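Local coordinates for ribulose bisphosphate carboxylase (Hyperthermus butylicus DSM 5456, PDB 6HUN), which probably catalyses the magnesium-dependent addition of carbon dioxide and water to ribulose 1,5-bisphosphate, giving two molecules of 3-phosphoglycerate in archaeal AMP breakdown, at residues 92-95 with 99-102; 34-39 with 87-92. One frame throughout, in Å; residues are numbered along the deposited sequence.

Contact 1: 92-95 with 99-102; sequences HDLG and WLVW
Asp93 is laid over the indole of Trp99 by the first torsions of both residues: the carboxylate of Asp93 extends opposite its own backbone N (chi1 178°), while the indole of Trp99 leaves its main chain opposite the carbonyl carbon (chi1 -61°) and leans back across the neighbouring strand. CB of Asp93 rides over one face of the indole, 3.6 Å from the centroid of the six-membered ring, in a CH-pi contact. The carboxylate continues over the same ring system, only 19° from parallel with it, and OD2 of Asp93 comes 3.8 Å from CZ2 of Trp99. This stack belongs to a non-hydrogen-bonded antiparallel pair. The adjacent pair, His92 with Leu100, is the hydrogen-bonded one: His92 N donates to Leu100 O at 2.8 Å, and Leu100 N returns a bond to His92 O at 2.7 Å. That same His92 O also receives the CA-H of Trp99, at 3.2 Å from CA.

The opposite face of the sheet carries His92 and Leu100. CB of His92 meets the rim of the Trp102 indole near the ring plane, 3.7 Å from CZ3, and Leu94, beyond the strand end, reaches back so that its CD1 packs on CG of Leu100 at 4.0 Å. Leu363 adds cover to His92 and Leu100 from a distant loop. The carboxylate of Asp93 has a second task: OD1 accepts the backbone N of Gly95 from above its plane at 2.7 Å, forming an Asx turn as the strand gives way to the connection. Gly95 itself takes a positive phi, which suits glycine. Two neighbouring antiparallel strands, joined here by one hydrogen-bonded and one non-hydrogen-bonded pair and linked by a short turn, make this a beta hairpin within the N-terminal domain of the Rubisco large chain.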
loop_
_atom_site.group_PDB
_atom_site.type_symbol
_atom_site.label_atom_id
_atom_site.label_comp_id
_atom_site.label_asym_id
_atom_site.label_seq_id
_atom_site.Cartn_x
_atom_site.Cartn_y
_atom_site.Cartn_z
ATOM N N HIS A 92 -9.309 23.680 13.277
ATOM C CA HIS A 92 -8.648 24.854 12.727
ATOM C C HIS A 92 -9.095 25.036 11.287
ATOM O O HIS A 92 -8.818 24.198 10.413
ATOM C CB HIS A 92 -7.130 24.774 12.832
ATOM C CG HIS A 92 -6.426 25.966 12.258
ATOM N ND1 HIS A 92 -6.247 27.139 12.967
ATOM C CD2 HIS A 92 -5.886 26.182 11.035
ATOM C CE1 HIS A 92 -5.597 28.009 12.217
ATOM N NE2 HIS A 92 -5.360 27.456 11.043
ATOM N N ASP A 93 -9.804 26.151 11.044
ATOM C CA ASP A 93 -10.330 26.457 9.715
ATOM C C ASP A 93 -9.209 27.018 8.831
ATOM O O ASP A 93 -8.592 28.037 9.173
ATOM C CB ASP A 93 -11.506 27.418 9.884
ATOM C CG ASP A 93 -12.124 27.859 8.596
ATOM O OD1 ASP A 93 -11.623 27.573 7.508
ATOM O OD2 ASP A 93 -13.128 28.599 8.697
ATOM N N LEU A 94 -8.902 26.329 7.714
ATOM C CA LEU A 94 -7.811 26.741 6.839
ATOM C C LEU A 94 -8.235 27.830 5.854
ATOM O O LEU A 94 -7.384 28.333 5.096
ATOM C CB LEU A 94 -7.226 25.538 6.078
ATOM C CG LEU A 94 -6.385 24.547 6.927
ATOM C CD1 LEU A 94 -5.923 23.265 6.213
ATOM C CD2 LEU A 94 -5.157 25.214 7.567
ATOM N N GLY A 95 -9.521 28.180 5.846
ATOM C CA GLY A 95 -10.098 29.253 5.054
ATOM C C GLY A 95 -10.304 28.917 3.602
ATOM O O GLY A 95 -10.615 29.806 2.805
ATOM N N TRP A 99 -10.389 21.975 6.907
ATOM C CA TRP A 99 -10.073 22.217 8.300
ATOM C C TRP A 99 -8.982 21.252 8.738
ATOM O O TRP A 99 -8.907 20.111 8.257
ATOM C CB TRP A 99 -11.298 21.994 9.162
ATOM C CG TRP A 99 -12.470 22.905 8.858
ATOM C CD1 TRP A 99 -13.170 23.038 7.684
ATOM C CD2 TRP A 99 -13.052 23.806 9.773
ATOM N NE1 TRP A 99 -14.154 23.968 7.832
ATOM C CE2 TRP A 99 -14.110 24.459 9.108
ATOM C CE3 TRP A 99 -12.804 24.102 11.104
ATOM C CZ2 TRP A 99 -14.905 25.377 9.729
ATOM C CZ3 TRP A 99 -13.575 25.033 11.719
ATOM C CH2 TRP A 99 -14.620 25.669 11.038
ATOM N N LEU A 100 -8.152 21.684 9.673
ATOM C CA LEU A 100 -7.376 20.726 10.436
ATOM C C LEU A 100 -8.245 20.253 11.589
ATOM O O LEU A 100 -8.868 21.063 12.303
ATOM C CB LEU A 100 -6.051 21.310 10.944
ATOM C CG LEU A 100 -5.063 21.675 9.820
ATOM C CD1 LEU A 100 -3.763 22.347 10.411
ATOM C CD2 LEU A 100 -4.611 20.451 9.038
ATOM N N VAL A 101 -8.261 18.944 11.797
ATOM C CA VAL A 101 -8.976 18.329 12.892
ATOM C C VAL A 101 -8.003 17.463 13.664
ATOM O O VAL A 101 -7.381 16.559 13.098
ATOM C CB VAL A 101 -10.179 17.485 12.422
ATOM C CG1 VAL A 101 -10.879 16.867 13.645
ATOM C CG2 VAL A 101 -11.147 18.325 11.617
ATOM N N TRP A 102 -7.919 17.676 14.968
ATOM C CA TRP A 102 -7.149 16.794 15.823
ATOM C C TRP A 102 -8.080 15.790 16.465
ATOM O O TRP A 102 -9.094 16.165 17.080
ATOM C CB TRP A 102 -6.402 17.557 16.932
ATOM C CG TRP A 102 -5.284 18.434 16.448
ATOM C CD1 TRP A 102 -3.944 18.224 16.627
ATOM C CD2 TRP A 102 -5.401 19.675 15.737
ATOM N NE1 TRP A 102 -3.236 19.240 16.069
ATOM C CE2 TRP A 102 -4.101 20.147 15.515
ATOM C CE3 TRP A 102 -6.476 20.431 15.268
ATOM C CZ2 TRP A 102 -3.846 21.342 14.834
ATOM C CZ3 TRP A 102 -6.231 21.597 14.604
ATOM C CH2 TRP A 102 -4.927 22.054 14.395
#

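Contact 2: 34-39 with 87-92; sequences YKPGKD and KAYRFH
Lys87 meets Tyr34 through its aliphatic base, CB lying 4.4 Å from CD2 of the tyrosine. NZ of Lys87 is 5.3 Å from the centroid of the Tyr34 ring, too far for more than a weak cation-pi attraction, and it forms a similarly weak, long ion pair with Asp31. Ala88 turns to the other face of the strand, and the loop meets Tyr89 next. With CG lodged between the backbone N and the carbonyl carbon (chi1 69°), the Tyr89 ring stands up beside the loop and offers a face to Pro36. CD of the proline sits over that face, 3.8 Å from the ring centroid, while CG of Pro36 reaches outward to CZ of Tyr89 at 3.6 Å. At the base of the ring, CB of Tyr89 lies 3.9 Å from CB of Tyr34 and borders the Tyr34 ring at its edge. An alanine here would remove the surface on which Pro36 rests and would probably leave the loop freer to shift. Beyond Tyr89 the strand leaves the loop behind: Arg90 makes a cation-pi contact with Trp102. The loop thus lies against one face of the sheet, where Ala104 of strand 99-105 and Ile42 of strand 41-49 extend the apolar floor, whereas Ala88 and Phe91 pack against helix 55-65.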
loop_
_atom_site.group_PDB
_atom_site.type_symbol
_atom_site.label_atom_id
_atom_site.label_comp_id
_atom_site.label_asym_id
_atom_site.label_seq_id
_atom_site.Cartn_x
_atom_site.Cartn_y
_atom_site.Cartn_z
ATOM N N TYR A 34 -11.976 18.854 25.437
ATOM C CA TYR A 34 -11.124 17.763 25.865
ATOM C C TYR A 34 -9.652 18.142 25.692
ATOM O O TYR A 34 -9.267 18.899 24.783
ATOM C CB TYR A 34 -11.478 16.501 25.077
ATOM C CG TYR A 34 -10.739 15.243 25.434
ATOM C CD1 TYR A 34 -10.970 14.579 26.623
ATOM C CD2 TYR A 34 -9.835 14.678 24.527
ATOM C CE1 TYR A 34 -10.296 13.404 26.919
ATOM C CE2 TYR A 34 -9.166 13.523 24.812
ATOM C CZ TYR A 34 -9.393 12.876 25.990
ATOM O OH TYR A 34 -8.695 11.713 26.246
ATOM N N LYS A 35 -8.830 17.628 26.602
ATOM C CA LYS A 35 -7.382 17.822 26.574
ATOM C C LYS A 35 -6.765 16.429 26.670
ATOM O O LYS A 35 -6.762 15.815 27.748
ATOM C CB LYS A 35 -6.908 18.725 27.713
ATOM C CG LYS A 35 -7.654 20.070 27.834
ATOM C CD LYS A 35 -7.271 21.015 26.680
ATOM C CE LYS A 35 -8.067 22.326 26.696
ATOM N NZ LYS A 35 -7.767 23.201 27.878
ATOM N N PRO A 36 -6.288 15.859 25.564
ATOM C CA PRO A 36 -5.602 14.570 25.668
ATOM C C PRO A 36 -4.326 14.712 26.494
ATOM O O PRO A 36 -3.639 15.734 26.443
ATOM C CB PRO A 36 -5.292 14.210 24.201
ATOM C CG PRO A 36 -5.188 15.554 23.512
ATOM C CD PRO A 36 -6.217 16.446 24.221
ATOM N N GLY A 37 -4.004 13.673 27.261
ATOM C CA GLY A 37 -2.721 13.628 27.940
ATOM C C GLY A 37 -1.587 13.419 26.945
ATOM O O GLY A 37 -1.756 13.520 25.732
ATOM N N LYS A 38 -0.398 13.125 27.478
ATOM C CA LYS A 38 0.708 12.735 26.602
ATOM C C LYS A 38 0.651 11.256 26.228
ATOM O O LYS A 38 1.512 10.802 25.460
ATOM C CB LYS A 38 2.075 13.058 27.259
ATOM C CG LYS A 38 2.650 14.485 27.017
ATOM C CD LYS A 38 2.397 15.002 25.587
ATOM C CE LYS A 38 3.599 14.790 24.629
ATOM N NZ LYS A 38 3.287 15.072 23.170
ATOM N N ASP A 39 -0.346 10.504 26.719
ATOM C CA ASP A 39 -0.403 9.046 26.583
ATOM C C ASP A 39 -1.445 8.549 25.577
ATOM O O ASP A 39 -1.750 7.357 25.557
ATOM C CB ASP A 39 -0.693 8.404 27.931
ATOM C CG ASP A 39 -1.977 8.926 28.557
ATOM O OD1 ASP A 39 -2.420 10.036 28.159
ATOM O OD2 ASP A 39 -2.530 8.242 29.461
ATOM N N LYS A 87 -11.848 10.837 20.053
ATOM C CA LYS A 87 -12.503 12.127 20.209
ATOM C C LYS A 87 -11.859 13.195 19.349
ATOM O O LYS A 87 -10.673 13.490 19.518
ATOM C CB LYS A 87 -12.479 12.574 21.689
ATOM C CG LYS A 87 -13.321 11.702 22.578
ATOM C CD LYS A 87 -14.806 11.843 22.237
ATOM C CE LYS A 87 -15.584 12.200 23.476
ATOM N NZ LYS A 87 -15.006 13.459 24.001
ATOM N N ALA A 88 -12.654 13.832 18.490
ATOM C CA ALA A 88 -12.208 15.052 17.830
ATOM C C ALA A 88 -12.315 16.176 18.839
ATOM O O ALA A 88 -13.422 16.473 19.288
ATOM C CB ALA A 88 -13.061 15.382 16.613
ATOM N N TYR A 89 -11.197 16.824 19.155
ATOM C CA TYR A 89 -11.159 17.775 20.265
ATOM C C TYR A 89 -10.681 19.152 19.837
ATOM O O TYR A 89 -10.551 20.049 20.683
ATOM C CB TYR A 89 -10.276 17.242 21.410
ATOM C CG TYR A 89 -8.811 17.185 21.071
ATOM C CD1 TYR A 89 -8.273 16.062 20.431
ATOM C CD2 TYR A 89 -7.967 18.247 21.352
ATOM C CE1 TYR A 89 -6.958 16.012 20.089
ATOM C CE2 TYR A 89 -6.644 18.207 21.015
ATOM C CZ TYR A 89 -6.141 17.085 20.360
ATOM O OH TYR A 89 -4.810 17.029 20.035
ATOM N N ARG A 90 -10.478 19.375 18.547
ATOM C CA ARG A 90 -9.836 20.612 18.151
ATOM C C ARG A 90 -9.942 20.771 16.659
ATOM O O ARG A 90 -9.741 19.797 15.912
ATOM C CB ARG A 90 -8.371 20.635 18.582
ATOM C CG ARG A 90 -7.687 21.929 18.318
ATOM C CD ARG A 90 -6.275 21.875 18.812
ATOM N NE ARG A 90 -5.507 22.986 18.280
ATOM C CZ ARG A 90 -4.185 23.007 18.235
ATOM N NH1 ARG A 90 -3.486 21.955 18.659
ATOM N NH2 ARG A 90 -3.571 24.052 17.717
ATOM N N PHE A 91 -10.249 22.002 16.246
ATOM C CA PHE A 91 -10.568 22.383 14.883
ATOM C C PHE A 91 -9.802 23.645 14.505
ATOM O O PHE A 91 -9.708 24.600 15.301
ATOM C CB PHE A 91 -12.097 22.613 14.743
ATOM C CG PHE A 91 -12.921 21.375 14.992
ATOM C CD1 PHE A 91 -13.125 20.904 16.283
ATOM C CD2 PHE A 91 -13.474 20.660 13.917
ATOM C CE1 PHE A 91 -13.845 19.767 16.514
ATOM C CE2 PHE A 91 -14.229 19.527 14.141
ATOM C CZ PHE A 91 -14.413 19.065 15.430
ATOM N N HIS A 92 -9.309 23.680 13.277
ATOM C CA HIS A 92 -8.648 24.854 12.727
ATOM C C HIS A 92 -9.095 25.036 11.287
ATOM O O HIS A 92 -8.818 24.198 10.413
ATOM C CB HIS A 92 -7.130 24.774 12.832
ATOM C CG HIS A 92 -6.426 25.966 12.258
ATOM N ND1 HIS A 92 -6.247 27.139 12.967
ATOM C CD2 HIS A 92 -5.886 26.182 11.035
ATOM C CE1 HIS A 92 -5.597 28.009 12.217
ATOM N NE2 HIS A 92 -5.360 27.456 11.043
#

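How the contacts relate
Strand 87-93 unites the two contacts, whose centres are 14 Å apart: contact 1 takes its far end, contact 2 its earlier part, and His92 belongs to both. Between them Trp102 pairs with two successive residues, its O lying 3.0 Å from Tyr89 N and its N 3.0 Å from Arg90 O, both probable hydrogen bonds and consistent with a beta bulge. CG1 of Val101 packs on CB of Ala88 at 4.0 Å. Contact 1 pairs the two strands of the hairpin next to its turn, whereas contact 2 lays a preceding loop on it. Both lie in the N-terminal domain, their centres about 27 and 28 Å from the centre of the chain, away from the predicted catalytic and magnesium-binding residues.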